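Local coordinates for toxin protein (PDB 6AQK) that probably acts as an ADP-ribosyltransferase toxin, forming the C-terminal domain of an RHS protein from an insect pathogen, at residues Phe120-Gln132 / Ile195-Tyr207. Sequence-based numbering, arbitrary orientation.
Sequences FINESEGKSDTVQ and ITSLQYLPEGRSY
With CG anti to the backbone N in both Y200 (chi1 164°) and F120 (chi1 179°), the tyrosine ring lies against the loop 125-130, while the phenylalanine ring extends from helix 115-124 onto strand 192-200. Y200 suits its place because its flat ring packs against the loop backbone and its hydroxyl answers a carbonyl: OH donates to K127 O at 2.6 Å, in the carbonyl plane and on a lone pair. S124 O lies over one ring face, near the rim, and P202 N over the other; D129 O sits at the edge, buried without a hydrogen-bond partner. F120 supplies an apolar plate, with L198 CB 3.7 Å from the ring centroid in a CH-pi contact. The opposite face receives S124 OG, a small hydroxyl that bonds back to F120 O at 2.9 Å. T130 CG2 rests over the guanidinium face of R205, whose NH2 is salt-bridged to D209. Y200 N to V131 O (2.7 Å, nearly straight) and the weak bond V131 N to Y200 O open the antiparallel pairing of strands 131-140 and 192-200; the loop links helix 115-124 to that edge strand of the five-stranded mixed sheet.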
loop_
_atom_site.group_PDB
_atom_site.type_symbol
_atom_site.label_atom_id
_atom_site.label_comp_id
_atom_site.label_asym_id
_atom_site.label_seq_id
_atom_site.Cartn_x
_atom_site.Cartn_y
_atom_site.Cartn_z
ATOM N N PHE A 120 15.681 -9.803 0.337
ATOM C CA PHE A 120 15.147 -11.117 0.058
ATOM C C PHE A 120 15.136 -11.311 -1.428
ATOM O O PHE A 120 15.526 -12.376 -1.900
ATOM C CB PHE A 120 13.764 -11.304 0.691
ATOM C CG PHE A 120 13.161 -12.650 0.400
ATOM C CD1 PHE A 120 13.570 -13.763 1.158
ATOM C CD2 PHE A 120 12.190 -12.824 -0.603
ATOM C CE1 PHE A 120 13.044 -15.046 0.890
ATOM C CE2 PHE A 120 11.632 -14.115 -0.849
ATOM C CZ PHE A 120 12.081 -15.215 -0.087
ATOM N N ILE A 121 14.700 -10.295 -2.185
ATOM C CA ILE A 121 14.706 -10.367 -3.656
ATOM C C ILE A 121 16.115 -10.591 -4.190
ATOM O O ILE A 121 16.337 -11.501 -5.023
ATOM C CB ILE A 121 14.126 -9.074 -4.306
ATOM C CG1 ILE A 121 12.607 -9.033 -4.026
ATOM C CG2 ILE A 121 14.417 -9.011 -5.795
ATOM C CD1 ILE A 121 11.876 -7.758 -4.465
ATOM N N ASN A 122 17.039 -9.757 -3.745
ATOM C CA ASN A 122 18.465 -9.938 -4.101
ATOM C C ASN A 122 18.989 -11.337 -3.820
ATOM O O ASN A 122 19.664 -11.871 -4.668
ATOM C CB ASN A 122 19.378 -8.886 -3.453
ATOM C CG ASN A 122 19.192 -7.486 -4.092
ATOM O OD1 ASN A 122 18.795 -7.348 -5.264
ATOM N ND2 ASN A 122 19.436 -6.454 -3.306
ATOM N N GLU A 123 18.679 -11.923 -2.671
ATOM C CA GLU A 123 19.171 -13.273 -2.370
ATOM C C GLU A 123 18.469 -14.378 -3.174
ATOM O O GLU A 123 19.037 -15.464 -3.345
ATOM C CB GLU A 123 19.014 -13.601 -0.900
ATOM C CG GLU A 123 19.737 -12.658 0.070
ATOM C CD GLU A 123 19.252 -12.800 1.514
ATOM O OE1 GLU A 123 18.439 -13.717 1.779
ATOM O OE2 GLU A 123 19.688 -11.998 2.395
ATOM N N SER A 124 17.238 -14.126 -3.634
ATOM C CA SER A 124 16.352 -15.162 -4.158
ATOM C C SER A 124 16.289 -15.247 -5.657
ATOM O O SER A 124 16.055 -16.337 -6.257
ATOM C CB SER A 124 14.889 -14.869 -3.679
ATOM O OG SER A 124 14.728 -15.118 -2.285
ATOM N N GLU A 125 16.271 -14.068 -6.258
ATOM C CA GLU A 125 16.246 -13.876 -7.717
ATOM C C GLU A 125 16.921 -14.972 -8.526
ATOM O O GLU A 125 18.073 -15.241 -8.279
ATOM C CB GLU A 125 17.087 -12.632 -8.004
ATOM C CG GLU A 125 16.311 -11.541 -8.601
ATOM C CD GLU A 125 17.086 -10.263 -8.603
ATOM O OE1 GLU A 125 18.295 -10.242 -8.240
ATOM O OE2 GLU A 125 16.437 -9.273 -8.957
ATOM N N GLY A 126 16.214 -15.570 -9.477
ATOM C CA GLY A 126 16.794 -16.551 -10.387
ATOM C C GLY A 126 17.060 -17.935 -9.819
ATOM O O GLY A 126 17.595 -18.780 -10.513
ATOM N N LYS A 127 16.728 -18.189 -8.564
ATOM C CA LYS A 127 16.840 -19.547 -8.042
ATOM C C LYS A 127 15.824 -20.431 -8.728
ATOM O O LYS A 127 14.773 -19.951 -9.123
ATOM C CB LYS A 127 16.628 -19.584 -6.538
ATOM C CG LYS A 127 17.811 -19.090 -5.759
ATOM C CD LYS A 127 17.704 -19.539 -4.313
ATOM C CE LYS A 127 18.845 -18.958 -3.497
ATOM N NZ LYS A 127 18.628 -19.081 -2.027
ATOM N N SER A 128 16.148 -21.718 -8.858
ATOM C CA SER A 128 15.297 -22.675 -9.566
ATOM C C SER A 128 14.246 -23.255 -8.647
ATOM O O SER A 128 13.272 -23.822 -9.144
ATOM C CB SER A 128 16.154 -23.832 -10.115
ATOM O OG SER A 128 17.366 -23.304 -10.571
ATOM N N ASP A 129 14.459 -23.163 -7.316
ATOM C CA ASP A 129 13.486 -23.713 -6.342
ATOM C C ASP A 129 12.892 -22.579 -5.492
ATOM O O ASP A 129 13.486 -21.514 -5.368
ATOM C CB ASP A 129 14.134 -24.729 -5.375
ATOM C CG ASP A 129 15.113 -25.736 -6.067
ATOM O OD1 ASP A 129 15.382 -25.658 -7.291
ATOM O OD2 ASP A 129 15.652 -26.613 -5.337
ATOM N N THR A 130 11.758 -22.866 -4.873
ATOM C CA THR A 130 11.089 -21.924 -3.926
ATOM C C THR A 130 11.919 -21.812 -2.660
ATOM O O THR A 130 12.736 -22.703 -2.340
ATOM C CB THR A 130 9.728 -22.419 -3.564
ATOM O OG1 THR A 130 9.889 -23.718 -2.968
ATOM C CG2 THR A 130 8.858 -22.520 -4.797
ATOM N N VAL A 131 11.749 -20.686 -1.971
ATOM C CA VAL A 131 12.457 -20.364 -0.736
ATOM C C VAL A 131 11.428 -19.574 0.034
ATOM O O VAL A 131 10.702 -18.724 -0.573
ATOM C CB VAL A 131 13.681 -19.420 -0.967
ATOM C CG1 VAL A 131 14.308 -19.007 0.362
ATOM C CG2 VAL A 131 14.712 -20.098 -1.808
ATOM N N GLN A 132 11.288 -19.916 1.305
ATOM C CA GLN A 132 10.569 -19.072 2.277
ATOM C C GLN A 132 11.556 -18.534 3.313
ATOM O O GLN A 132 12.568 -19.161 3.613
ATOM C CB GLN A 132 9.549 -19.847 3.070
ATOM C CG GLN A 132 8.459 -20.559 2.314
ATOM C CD GLN A 132 7.475 -21.240 3.276
ATOM O OE1 GLN A 132 7.452 -20.942 4.491
ATOM N NE2 GLN A 132 6.673 -22.167 2.747
ATOM N N ILE A 195 4.736 -8.583 9.374
ATOM C CA ILE A 195 5.216 -9.407 8.273
ATOM C C ILE A 195 5.560 -10.750 8.912
ATOM O O ILE A 195 6.404 -10.809 9.842
ATOM C CB ILE A 195 6.459 -8.855 7.594
ATOM C CG1 ILE A 195 6.274 -7.366 7.195
ATOM C CG2 ILE A 195 6.834 -9.727 6.366
ATOM C CD1 ILE A 195 5.054 -7.094 6.360
ATOM N N THR A 196 4.947 -11.816 8.403
ATOM C CA THR A 196 5.263 -13.126 8.917
ATOM C C THR A 196 6.074 -14.016 8.016
ATOM O O THR A 196 6.715 -14.962 8.514
ATOM C CB THR A 196 4.010 -13.880 9.360
ATOM O OG1 THR A 196 3.194 -14.135 8.221
ATOM C CG2 THR A 196 3.208 -12.985 10.308
ATOM N N SER A 197 6.090 -13.769 6.713
ATOM C CA SER A 197 6.785 -14.691 5.789
ATOM C C SER A 197 7.060 -14.009 4.467
ATOM O O SER A 197 6.170 -13.251 3.962
ATOM C CB SER A 197 5.875 -15.886 5.489
ATOM O OG SER A 197 6.680 -16.779 4.780
ATOM N N LEU A 198 8.224 -14.275 3.873
ATOM C CA LEU A 198 8.497 -13.899 2.478
ATOM C C LEU A 198 8.708 -15.175 1.744
ATOM O O LEU A 198 9.390 -16.078 2.287
ATOM C CB LEU A 198 9.728 -13.073 2.335
ATOM C CG LEU A 198 9.762 -11.890 3.270
ATOM C CD1 LEU A 198 11.130 -11.262 3.109
ATOM C CD2 LEU A 198 8.577 -10.951 2.984
ATOM N N GLN A 199 8.072 -15.293 0.586
ATOM C CA GLN A 199 8.272 -16.469 -0.320
ATOM C C GLN A 199 8.725 -16.073 -1.702
ATOM O O GLN A 199 8.220 -15.100 -2.304
ATOM C CB GLN A 199 7.014 -17.259 -0.553
ATOM C CG GLN A 199 6.302 -17.720 0.683
ATOM C CD GLN A 199 5.004 -18.506 0.356
ATOM O OE1 GLN A 199 4.128 -18.493 1.161
ATOM N NE2 GLN A 199 4.912 -19.204 -0.860
ATOM N N TYR A 200 9.612 -16.889 -2.261
ATOM C CA TYR A 200 10.059 -16.723 -3.624
ATOM C C TYR A 200 9.515 -17.870 -4.471
ATOM O O TYR A 200 9.518 -19.044 -4.071
ATOM C CB TYR A 200 11.602 -16.714 -3.707
ATOM C CG TYR A 200 12.115 -16.939 -5.100
ATOM C CD1 TYR A 200 11.956 -15.962 -6.101
ATOM C CD2 TYR A 200 12.719 -18.146 -5.453
ATOM C CE1 TYR A 200 12.440 -16.164 -7.404
ATOM C CE2 TYR A 200 13.192 -18.359 -6.741
ATOM C CZ TYR A 200 13.065 -17.388 -7.708
ATOM O OH TYR A 200 13.517 -17.630 -8.961
ATOM N N LEU A 201 9.106 -17.509 -5.658
ATOM C CA LEU A 201 8.451 -18.429 -6.581
ATOM C C LEU A 201 9.172 -18.351 -7.906
ATOM O O LEU A 201 9.037 -17.365 -8.687
ATOM C CB LEU A 201 6.958 -18.087 -6.728
ATOM C CG LEU A 201 5.987 -18.330 -5.545
ATOM C CD1 LEU A 201 4.630 -17.714 -5.865
ATOM C CD2 LEU A 201 5.832 -19.791 -5.134
ATOM N N PRO A 202 9.927 -19.396 -8.244
ATOM C CA PRO A 202 10.449 -19.427 -9.636
ATOM C C PRO A 202 9.394 -19.272 -10.759
ATOM O O PRO A 202 8.207 -19.445 -10.562
ATOM C CB PRO A 202 11.129 -20.826 -9.738
ATOM C CG PRO A 202 11.332 -21.274 -8.327
ATOM C CD PRO A 202 10.251 -20.610 -7.487
ATOM N N GLU A 203 9.847 -18.925 -11.937
ATOM C CA GLU A 203 9.027 -18.956 -13.159
ATOM C C GLU A 203 8.216 -20.221 -13.299
ATOM O O GLU A 203 8.691 -21.300 -12.995
ATOM C CB GLU A 203 9.920 -18.849 -14.401
ATOM C CG GLU A 203 10.534 -17.485 -14.648
ATOM C CD GLU A 203 9.518 -16.427 -15.022
ATOM O OE1 GLU A 203 8.381 -16.770 -15.431
ATOM O OE2 GLU A 203 9.862 -15.239 -14.890
ATOM N N GLY A 204 6.968 -20.090 -13.689
ATOM C CA GLY A 204 6.083 -21.262 -13.738
ATOM C C GLY A 204 5.480 -21.746 -12.439
ATOM O O GLY A 204 4.520 -22.500 -12.489
ATOM N N ARG A 205 5.984 -21.310 -11.283
ATOM C CA ARG A 205 5.480 -21.760 -9.979
ATOM C C ARG A 205 4.402 -20.780 -9.496
ATOM O O ARG A 205 4.444 -19.595 -9.879
ATOM C CB ARG A 205 6.601 -21.820 -8.957
ATOM C CG ARG A 205 7.720 -22.805 -9.308
ATOM C CD ARG A 205 7.232 -24.257 -9.420
ATOM N NE ARG A 205 6.610 -24.723 -8.198
ATOM C CZ ARG A 205 7.228 -25.146 -7.107
ATOM N NH1 ARG A 205 8.549 -25.207 -7.045
ATOM N NH2 ARG A 205 6.495 -25.524 -6.050
ATOM N N SER A 206 3.459 -21.283 -8.701
ATOM C CA SER A 206 2.309 -20.485 -8.209
ATOM C C SER A 206 2.225 -20.549 -6.699
ATOM O O SER A 206 2.513 -21.585 -6.075
ATOM C CB SER A 206 0.996 -21.011 -8.768
ATOM O OG SER A 206 1.008 -21.094 -10.178
ATOM N N TYR A 207 1.744 -19.457 -6.108
ATOM C CA TYR A 207 1.491 -19.440 -4.678
ATOM C C TYR A 207 0.574 -20.628 -4.293
ATOM O O TYR A 207 -0.420 -20.887 -4.969
ATOM C CB TYR A 207 0.777 -18.122 -4.329
ATOM C CG TYR A 207 0.530 -17.921 -2.854
ATOM C CD1 TYR A 207 1.479 -18.237 -1.912
ATOM C CD2 TYR A 207 -0.667 -17.371 -2.420
ATOM C CE1 TYR A 207 1.284 -17.976 -0.559
ATOM C CE2 TYR A 207 -0.889 -17.151 -1.052
ATOM C CZ TYR A 207 0.080 -17.456 -0.145
ATOM O OH TYR A 207 -0.157 -17.216 1.171
#